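Local coordinates for putative uncharacterized protein (Chaetomium thermophilum, PDB 5T8V) that is inferred to load cohesin onto chromatin, as the C-terminal, HEAT-repeat part of the cohesin loader Scc2, at residues G165-L170 with S229-I234. Residues are numbered along the deposited sequence; the frame is centred on the assembly and turned at random.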
loop_
_atom_site.group_PDB
_atom_site.type_symbol
_atom_site.label_atom_id
_atom_site.label_comp_id
_atom_site.label_asym_id
_atom_site.label_seq_id
_atom_site.Cartn_x
_atom_site.Cartn_y
_atom_site.Cartn_z
ATOM N N GLY A 165 -13.006 -41.591 34.731
ATOM C CA GLY A 165 -12.222 -42.755 35.097
ATOM C C GLY A 165 -11.853 -43.710 33.979
ATOM O O GLY A 165 -10.991 -44.571 34.175
ATOM N N ILE A 166 -12.483 -43.586 32.811
ATOM C CA ILE A 166 -12.252 -44.549 31.736
ATOM C C ILE A 166 -12.088 -43.842 30.395
ATOM O O ILE A 166 -11.043 -43.959 29.747
ATOM C CB ILE A 166 -13.394 -45.582 31.684
ATOM C CG1 ILE A 166 -13.437 -46.363 33.004
ATOM C CG2 ILE A 166 -13.204 -46.526 30.499
ATOM C CD1 ILE A 166 -14.463 -47.481 33.063
ATOM N N ILE A 167 -13.115 -43.106 29.971
ATOM C CA ILE A 167 -13.135 -42.557 28.615
ATOM C C ILE A 167 -11.948 -41.623 28.403
ATOM O O ILE A 167 -11.143 -41.805 27.480
ATOM C CB ILE A 167 -14.471 -41.842 28.349
ATOM C CG1 ILE A 167 -15.641 -42.812 28.543
ATOM C CG2 ILE A 167 -14.504 -41.276 26.937
ATOM C CD1 ILE A 167 -16.990 -42.136 28.650
ATOM N N MET A 168 -11.819 -40.611 29.260
ATOM C CA MET A 168 -10.737 -39.643 29.106
ATOM C C MET A 168 -9.364 -40.280 29.273
ATOM O O MET A 168 -8.522 -40.129 28.370
ATOM C CB MET A 168 -10.942 -38.487 30.090
ATOM C CG MET A 168 -12.269 -37.749 29.922
ATOM S SD MET A 168 -12.415 -36.840 28.369
ATOM C CE MET A 168 -11.192 -35.553 28.599
ATOM N N PRO A 169 -9.063 -40.995 30.362
ATOM C CA PRO A 169 -7.720 -41.588 30.480
ATOM C C PRO A 169 -7.395 -42.579 29.377
ATOM O O PRO A 169 -6.221 -42.718 29.012
ATOM C CB PRO A 169 -7.750 -42.261 31.861
ATOM C CG PRO A 169 -9.194 -42.408 32.201
ATOM C CD PRO A 169 -9.890 -41.260 31.552
ATOM N N LEU A 170 -8.394 -43.278 28.831
ATOM C CA LEU A 170 -8.128 -44.182 27.717
ATOM C C LEU A 170 -7.811 -43.408 26.447
ATOM O O LEU A 170 -6.891 -43.771 25.706
ATOM C CB LEU A 170 -9.317 -45.113 27.490
ATOM C CG LEU A 170 -9.368 -46.367 28.367
ATOM C CD1 LEU A 170 -10.704 -47.070 28.208
ATOM C CD2 LEU A 170 -8.238 -47.317 28.019
ATOM N N SER A 229 -19.287 -30.896 28.503
ATOM C CA SER A 229 -18.231 -29.928 28.241
ATOM C C SER A 229 -16.859 -30.574 28.370
ATOM O O SER A 229 -15.944 -30.268 27.598
ATOM C CB SER A 229 -18.357 -28.742 29.196
ATOM O OG SER A 229 -17.252 -27.861 29.064
ATOM N N GLN A 230 -16.699 -31.481 29.336
ATOM C CA GLN A 230 -15.417 -32.163 29.492
ATOM C C GLN A 230 -15.158 -33.113 28.327
ATOM O O GLN A 230 -14.055 -33.137 27.768
ATOM C CB GLN A 230 -15.379 -32.911 30.826
ATOM C CG GLN A 230 -14.060 -33.617 31.113
ATOM C CD GLN A 230 -12.859 -32.690 31.016
ATOM O OE1 GLN A 230 -12.401 -32.145 32.021
ATOM N NE2 GLN A 230 -12.342 -32.510 29.802
ATOM N N LEU A 231 -16.164 -33.906 27.946
ATOM C CA LEU A 231 -16.006 -34.821 26.820
ATOM C C LEU A 231 -15.729 -34.091 25.516
ATOM O O LEU A 231 -15.177 -34.691 24.586
ATOM C CB LEU A 231 -17.260 -35.682 26.648
ATOM C CG LEU A 231 -17.316 -37.036 27.355
ATOM C CD1 LEU A 231 -18.651 -37.702 27.062
ATOM C CD2 LEU A 231 -16.170 -37.940 26.923
ATOM N N LEU A 232 -16.113 -32.817 25.420
ATOM C CA LEU A 232 -15.933 -32.076 24.176
ATOM C C LEU A 232 -14.458 -31.957 23.815
ATOM O O LEU A 232 -14.091 -32.049 22.638
ATOM C CB LEU A 232 -16.574 -30.696 24.308
ATOM C CG LEU A 232 -16.574 -29.790 23.078
ATOM C CD1 LEU A 232 -17.468 -30.354 21.987
ATOM C CD2 LEU A 232 -17.023 -28.397 23.478
ATOM N N PHE A 233 -13.596 -31.760 24.815
ATOM C CA PHE A 233 -12.164 -31.592 24.608
ATOM C C PHE A 233 -11.393 -32.887 24.837
ATOM O O PHE A 233 -10.230 -32.857 25.256
ATOM C CB PHE A 233 -11.631 -30.486 25.519
ATOM C CG PHE A 233 -12.380 -29.192 25.392
ATOM C CD1 PHE A 233 -12.037 -28.270 24.415
ATOM C CD2 PHE A 233 -13.436 -28.902 26.240
ATOM C CE1 PHE A 233 -12.730 -27.080 24.290
ATOM C CE2 PHE A 233 -14.134 -27.715 26.121
ATOM C CZ PHE A 233 -13.782 -26.801 25.146
ATOM N N ILE A 234 -12.028 -34.030 24.577
ATOM C CA ILE A 234 -11.341 -35.310 24.673
ATOM C C ILE A 234 -10.151 -35.316 23.724
ATOM O O ILE A 234 -10.218 -34.782 22.609
ATOM C CB ILE A 234 -12.323 -36.455 24.364
ATOM C CG1 ILE A 234 -11.631 -37.811 24.480
ATOM C CG2 ILE A 234 -12.927 -36.278 22.971
ATOM C CD1 ILE A 234 -12.589 -38.981 24.416
#
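Met-168 and Ile-167 carry one side of this contact, a worked example of late turns of one helix packing, largely through apolar side chains, on the last turn of another and the residues after it. The methionine reaches across to the C-terminal end of helix 218-232. Bent at both chi2 (-67°) and chi3 (-68°), it crosses Ile-234 obliquely, SD lying 4.0 Å from CB of that residue, while CD2 of Leu-231 also approaches the sulfur. Beyond it, the methyl CE ends 3.5 Å from NE2 of Gln-230 and 3.9 Å from CA of Ile-234, so the methyl rests on an amide and on backbone. Cut back to an alanine, Met-168 would lose sulfur and methyl, which is likely to open a gap beside the Gln-230 amide and leave Ile-234 with Ile-167 alone across the contact.

The second apolar group centres on CG2 of Ile-167, which lies anti to the backbone N and is shared by CD2 of Leu-231 at 3.7 Å and CD1 of Ile-234 at 3.9 Å. Both side chains cross the isoleucine at about a right angle.

This buried packing joins helices 149-172 and 218-232 within the all-helical HEAT-repeat part; helix 247-267 covers both segments, through Phe-253 on Ile-167 and Phe-250 on Ile-234.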